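Local coordinates for protein lipid II:glycine glycyltransferase (Staphylococcus aureus, PDB 6SNR) that probably adds the first glycine of the pentaglycine bridge to the lysine side chain of lipid II, taking it from glycyl-tRNA during peptidoglycan synthesis, at residues Asp91-Ile96 / Tyr103-Asp108; His250-Lys255 / Asn275-Lys280. All coordinates share one frame; numbering follows the deposited sequence.

Overall arrangement
The two contacts lie on opposite sides of the chain's centre, their own centres about 74 Å apart, and share no helix or strand. Interaction 1 is a buried meeting of helix 83-99 with strand 102-107, carried on the strand side by an isoleucine methyl; both belong to a beta-alpha-beta unit in one of the mixed sheets. Interaction 2 is partly buried and pairs helix 235-262 with helix 267-297, the two arms of an antiparallel coiled coil that projects from the globular body. Each turns on an isoleucine pressing against an alanine. In the sheet-and-helix layer that packing is enclosed, whereas in the coiled coil it is flanked by long polar side chains and a bridging water.

Interaction 1 (Asp91-Ile96 / Tyr103-Asp108); sequences DSAKEI and YAIKID
Ile105 packs from its strand against the backbone of helix 83-99, at Ala93 and Lys94. From CB, which points at the helix, the side chain divides. The CG2 branch lies anti to the backbone N and makes no close contact with Asp91-Ile96; CG1 lies beside that N and anti to the carbonyl carbon (chi1 -64°), which sends the longer branch toward the helix. Its end carbon does the touching. Ile105 CD1 meets the carbonyl carbon C of Ala93 at 3.9 Å, and Ile105 CD1 also lies 3.9 Å from N of Lys94. The methyl CB of Ala93 is 4.0 Å from Ile105 CD1, small enough to let the helix come close. Opposite in character, Lys94 offers the aliphatic base of its side chain: its CG sits 4.0 Å from Ile105 CD1, and the two side chains cross at about a right angle. The lysine chain then bends at chi3 and leads away, its NZ hydrogen-bonding to Tyr390 OH. Helix 83-99 is the connection between parallel strands 68-78 and 102-107, a beta-alpha-beta unit; Ile72 of the first strand packs beside Ile105, while Ile43 of strand 39-47 touches Ala93.

Interaction 2 (His250-Lys255 / Asn275-Lys280); sequences HAEIAK and NDAQNK
Ile253 and Ala277 form the apolar centre of this contact, where the segments 250-255 and 275-280 of two long helices run nearly antiparallel, 163° between their directions, and their axes approach to 9.4 Å. The isoleucine meets the alanine methyl with its longer branch: Ile253 CG1 lies 3.7 Å from Ala277 CB, and its CD1 is nearly as close, so the ethyl arm runs alongside the methyl. With chi1 at -72° CG1 stays on the backbone-N side, and this turns the arm onto the other helix. The tip continues onto the next residue, with Ile253 CD1 4.0 Å from the backbone N of Gln278 and 4.1 Å from its CG. Gln278 therefore contributes methylene surface here, which suits a long polar residue at an exposed margin. Ile274 and Ile281 of helix 267-297 also touch Ile253, while Leu249 of helix 235-262 packs on Ala277.

The polar part lies beside Glu252. Its OE1 is 4.3 Å from Ala277 CB, a loose contact, and it accepts a hydrogen bond of 3.0 Å from a water oxygen. The same water accepts one from Lys280 NZ, likewise 3.0 Å to the water oxygen. The two charged atoms, Glu252 OE1 and Lys280 NZ, are 5.5 Å apart, so their opposite charges are joined through the water.

An apolar seam edged by long hydrophilic chains is the chemistry of an antiparallel coiled coil: aliphatic packing brings the helices together, and the water-mediated pair probably adds a modest electrostatic attraction at the margin.

Interaction 1 (Asp91-Ile96 / Tyr103-Asp108)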
loop_
_atom_site.group_PDB
_atom_site.type_symbol
_atom_site.label_atom_id
_atom_site.label_comp_id
_atom_site.label_asym_id
_atom_site.label_seq_id
_atom_site.Cartn_x
_atom_site.Cartn_y
_atom_site.Cartn_z
ATOM N N ASP A 91 15.687 -27.686 -7.225
ATOM C CA ASP A 91 15.514 -29.134 -7.270
ATOM C C ASP A 91 14.102 -29.531 -6.809
ATOM O O ASP A 91 13.377 -30.265 -7.509
ATOM C CB ASP A 91 16.564 -29.841 -6.411
ATOM C CG ASP A 91 17.976 -29.922 -7.058
ATOM O OD1 ASP A 91 18.190 -29.613 -8.266
ATOM O OD2 ASP A 91 18.894 -30.336 -6.313
ATOM N N SER A 92 13.692 -29.001 -5.651
ATOM C CA SER A 92 12.354 -29.288 -5.134
ATOM C C SER A 92 11.235 -28.769 -6.013
ATOM O O SER A 92 10.217 -29.440 -6.199
ATOM C CB SER A 92 12.184 -28.780 -3.693
ATOM O OG SER A 92 13.092 -29.447 -2.810
ATOM N N ALA A 93 11.376 -27.540 -6.529
ATOM C CA ALA A 93 10.350 -27.002 -7.404
ATOM C C ALA A 93 10.199 -27.780 -8.692
ATOM O O ALA A 93 9.110 -27.990 -9.130
ATOM C CB ALA A 93 10.543 -25.499 -7.740
ATOM N N LYS A 94 11.315 -28.247 -9.245
ATOM C CA LYS A 94 11.271 -29.032 -10.477
ATOM C C LYS A 94 10.530 -30.340 -10.256
ATOM O O LYS A 94 9.746 -30.727 -11.047
ATOM C CB LYS A 94 12.684 -29.328 -10.969
ATOM C CG LYS A 94 13.363 -28.173 -11.680
ATOM C CD LYS A 94 14.847 -28.395 -11.854
ATOM C CE LYS A 94 15.081 -29.645 -12.689
ATOM N NZ LYS A 94 16.447 -29.580 -13.213
ATOM N N GLU A 95 10.763 -30.988 -9.118
ATOM C CA GLU A 95 10.017 -32.228 -8.809
ATOM C C GLU A 95 8.484 -32.021 -8.821
ATOM O O GLU A 95 7.681 -32.764 -9.422
ATOM C CB GLU A 95 10.430 -32.775 -7.439
ATOM C CG GLU A 95 11.855 -33.219 -7.262
ATOM C CD GLU A 95 12.068 -34.114 -6.038
ATOM O OE1 GLU A 95 11.077 -34.509 -5.371
ATOM O OE2 GLU A 95 13.246 -34.424 -5.758
ATOM N N ILE A 96 8.034 -30.985 -8.107
ATOM C CA ILE A 96 6.622 -30.721 -8.011
ATOM C C ILE A 96 6.058 -30.298 -9.380
ATOM O O ILE A 96 5.022 -30.754 -9.828
ATOM C CB ILE A 96 6.381 -29.638 -6.947
ATOM C CG1 ILE A 96 6.790 -30.135 -5.581
ATOM C CG2 ILE A 96 4.930 -29.195 -6.933
ATOM C CD1 ILE A 96 6.706 -29.085 -4.495
ATOM N N TYR A 103 4.774 -26.082 -17.846
ATOM C CA TYR A 103 5.662 -25.792 -18.990
ATOM C C TYR A 103 6.885 -24.974 -18.575
ATOM O O TYR A 103 7.868 -24.890 -19.327
ATOM C CB TYR A 103 4.880 -25.114 -20.128
ATOM C CG TYR A 103 4.467 -23.700 -19.848
ATOM C CD1 TYR A 103 5.361 -22.650 -20.036
ATOM C CD2 TYR A 103 3.193 -23.410 -19.407
ATOM C CE1 TYR A 103 4.951 -21.331 -19.798
ATOM C CE2 TYR A 103 2.783 -22.099 -19.164
ATOM C CZ TYR A 103 3.669 -21.087 -19.340
ATOM O OH TYR A 103 3.258 -19.781 -19.112
ATOM N N ALA A 104 6.854 -24.370 -17.368
ATOM C CA ALA A 104 7.958 -23.577 -16.820
ATOM C C ALA A 104 7.695 -23.265 -15.331
ATOM O O ALA A 104 6.538 -23.366 -14.910
ATOM C CB ALA A 104 8.067 -22.241 -17.579
ATOM N N ILE A 105 8.772 -22.873 -14.678
ATOM C CA ILE A 105 8.789 -22.342 -13.306
ATOM C C ILE A 105 9.227 -20.881 -13.438
ATOM O O ILE A 105 10.345 -20.582 -13.829
ATOM C CB ILE A 105 9.796 -23.066 -12.410
ATOM C CG1 ILE A 105 9.386 -24.532 -12.236
ATOM C CG2 ILE A 105 9.923 -22.364 -11.046
ATOM C CD1 ILE A 105 10.529 -25.375 -11.750
ATOM N N LYS A 106 8.314 -19.997 -13.065
ATOM C CA LYS A 106 8.505 -18.548 -13.230
ATOM C C LYS A 106 8.731 -17.935 -11.855
ATOM O O LYS A 106 7.879 -18.121 -10.955
ATOM C CB LYS A 106 7.260 -17.944 -13.873
ATOM C CG LYS A 106 7.313 -16.391 -14.055
ATOM C CD LYS A 106 6.069 -15.886 -14.703
ATOM C CE LYS A 106 5.878 -16.407 -16.107
ATOM N NZ LYS A 106 6.960 -15.996 -17.053
ATOM N N ILE A 107 9.801 -17.138 -11.727
ATOM C CA ILE A 107 10.056 -16.468 -10.442
ATOM C C ILE A 107 10.307 -14.966 -10.669
ATOM O O ILE A 107 10.600 -14.530 -11.794
ATOM C CB ILE A 107 11.257 -17.049 -9.702
ATOM C CG1 ILE A 107 12.575 -16.704 -10.443
ATOM C CG2 ILE A 107 11.158 -18.570 -9.499
ATOM C CD1 ILE A 107 13.810 -17.083 -9.709
ATOM N N ASP A 108 10.138 -14.181 -9.597
ATOM C CA ASP A 108 10.230 -12.712 -9.696
ATOM C C ASP A 108 10.504 -12.103 -8.302
ATOM O O ASP A 108 9.689 -11.318 -7.789
ATOM C CB ASP A 108 9.024 -12.057 -10.434
ATOM C CG ASP A 108 7.662 -12.426 -9.915
ATOM O OD1 ASP A 108 7.531 -13.265 -8.993
ATOM O OD2 ASP A 108 6.658 -11.959 -10.439
#

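Interaction 2 (His250-Lys255 / Asn275-Lys280)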
loop_
_atom_site.group_PDB
_atom_site.type_symbol
_atom_site.label_atom_id
_atom_site.label_comp_id
_atom_site.label_asym_id
_atom_site.label_seq_id
_atom_site.Cartn_x
_atom_site.Cartn_y
_atom_site.Cartn_z
ATOM N N HIS A 250 -13.970 34.244 22.659
ATOM C CA HIS A 250 -14.583 35.138 23.635
ATOM C C HIS A 250 -13.651 35.336 24.823
ATOM O O HIS A 250 -13.544 36.428 25.346
ATOM C CB HIS A 250 -15.949 34.614 24.066
ATOM C CG HIS A 250 -17.038 34.926 23.093
ATOM N ND1 HIS A 250 -17.480 36.209 22.865
ATOM C CD2 HIS A 250 -17.783 34.124 22.295
ATOM C CE1 HIS A 250 -18.451 36.184 21.974
ATOM N NE2 HIS A 250 -18.640 34.936 21.590
ATOM N N ALA A 251 -12.929 34.287 25.204
ATOM C CA ALA A 251 -11.960 34.419 26.309
ATOM C C ALA A 251 -10.751 35.293 25.946
ATOM O O ALA A 251 -10.263 36.032 26.806
ATOM C CB ALA A 251 -11.516 33.053 26.818
ATOM N N GLU A 252 -10.267 35.209 24.696
ATOM C CA GLU A 252 -9.244 36.126 24.206
ATOM C C GLU A 252 -9.736 37.566 24.313
ATOM O O GLU A 252 -8.993 38.451 24.727
ATOM C CB GLU A 252 -8.876 35.846 22.740
ATOM C CG GLU A 252 -8.063 34.591 22.461
ATOM C CD GLU A 252 -7.950 34.316 20.959
ATOM O OE1 GLU A 252 -7.930 35.297 20.171
ATOM O OE2 GLU A 252 -7.898 33.122 20.558
ATOM N N ILE A 253 -10.980 37.803 23.885
ATOM C CA ILE A 253 -11.523 39.146 23.890
ATOM C C ILE A 253 -11.589 39.660 25.329
ATOM O O ILE A 253 -11.216 40.807 25.585
ATOM C CB ILE A 253 -12.888 39.229 23.202
ATOM C CG1 ILE A 253 -12.691 39.073 21.702
ATOM C CG2 ILE A 253 -13.538 40.583 23.444
ATOM C CD1 ILE A 253 -13.956 38.860 20.878
ATOM N N ALA A 254 -12.057 38.816 26.245
ATOM C CA ALA A 254 -12.052 39.176 27.676
ATOM C C ALA A 254 -10.677 39.632 28.155
ATOM O O ALA A 254 -10.566 40.670 28.821
ATOM C CB ALA A 254 -12.532 38.010 28.535
ATOM N N LYS A 255 -9.642 38.868 27.813
ATOM C CA LYS A 255 -8.248 39.157 28.201
ATOM C C LYS A 255 -7.753 40.509 27.644
ATOM O O LYS A 255 -7.179 41.309 28.372
ATOM C CB LYS A 255 -7.342 37.999 27.751
ATOM C CG LYS A 255 -5.840 38.207 27.922
ATOM C CD LYS A 255 -5.025 37.146 27.176
ATOM C CE LYS A 255 -5.043 37.366 25.670
ATOM N NZ LYS A 255 -4.207 36.398 24.911
ATOM N N ASN A 275 -10.900 43.368 17.466
ATOM C CA ASN A 275 -11.536 43.427 16.134
ATOM C C ASN A 275 -11.278 42.142 15.359
ATOM O O ASN A 275 -12.220 41.538 14.804
ATOM C CB ASN A 275 -11.050 44.642 15.340
ATOM C CG ASN A 275 -11.546 45.958 15.929
ATOM O OD1 ASN A 275 -12.465 45.974 16.727
ATOM N ND2 ASN A 275 -10.953 47.058 15.513
ATOM N N ASP A 276 -10.027 41.670 15.397
ATOM C CA ASP A 276 -9.657 40.417 14.722
ATOM C C ASP A 276 -10.472 39.224 15.249
ATOM O O ASP A 276 -11.035 38.403 14.486
ATOM C CB ASP A 276 -8.161 40.107 14.937
ATOM C CG ASP A 276 -7.233 41.035 14.205
ATOM O OD1 ASP A 276 -7.695 41.808 13.343
ATOM O OD2 ASP A 276 -5.986 40.953 14.502
ATOM N N ALA A 277 -10.568 39.116 16.577
ATOM C CA ALA A 277 -11.282 38.022 17.173
ATOM C C ALA A 277 -12.815 38.075 16.904
ATOM O O ALA A 277 -13.448 37.073 16.667
ATOM C CB ALA A 277 -10.995 37.952 18.662
ATOM N N GLN A 278 -13.378 39.272 16.913
ATOM C CA GLN A 278 -14.791 39.454 16.557
ATOM C C GLN A 278 -15.069 38.940 15.127
ATOM O O GLN A 278 -16.092 38.311 14.867
ATOM C CB GLN A 278 -15.193 40.930 16.602
ATOM C CG GLN A 278 -15.277 41.517 18.011
ATOM C CD GLN A 278 -15.442 43.053 18.088
ATOM O OE1 GLN A 278 -15.411 43.809 17.073
ATOM N NE2 GLN A 278 -15.647 43.521 19.302
ATOM N N ASN A 279 -14.189 39.313 14.212
ATOM C CA ASN A 279 -14.287 38.837 12.808
ATOM C C ASN A 279 -14.246 37.310 12.730
ATOM O O ASN A 279 -15.056 36.697 12.031
ATOM C CB ASN A 279 -13.206 39.471 11.937
ATOM C CG ASN A 279 -13.411 40.977 11.728
ATOM O OD1 ASN A 279 -14.529 41.506 11.892
ATOM N ND2 ASN A 279 -12.338 41.675 11.371
ATOM N N LYS A 280 -13.320 36.701 13.473
ATOM C CA LYS A 280 -13.251 35.261 13.525
ATOM C C LYS A 280 -14.499 34.627 14.118
ATOM O O LYS A 280 -14.964 33.602 13.637
ATOM C CB LYS A 280 -11.992 34.765 14.232
ATOM C CG LYS A 280 -10.684 35.160 13.574
ATOM C CD LYS A 280 -9.515 34.549 14.358
ATOM C CE LYS A 280 -8.182 35.172 14.011
ATOM N NZ LYS A 280 -7.113 34.519 14.822
HETATM O O HOH W 1 -8.126 36.024 17.255
#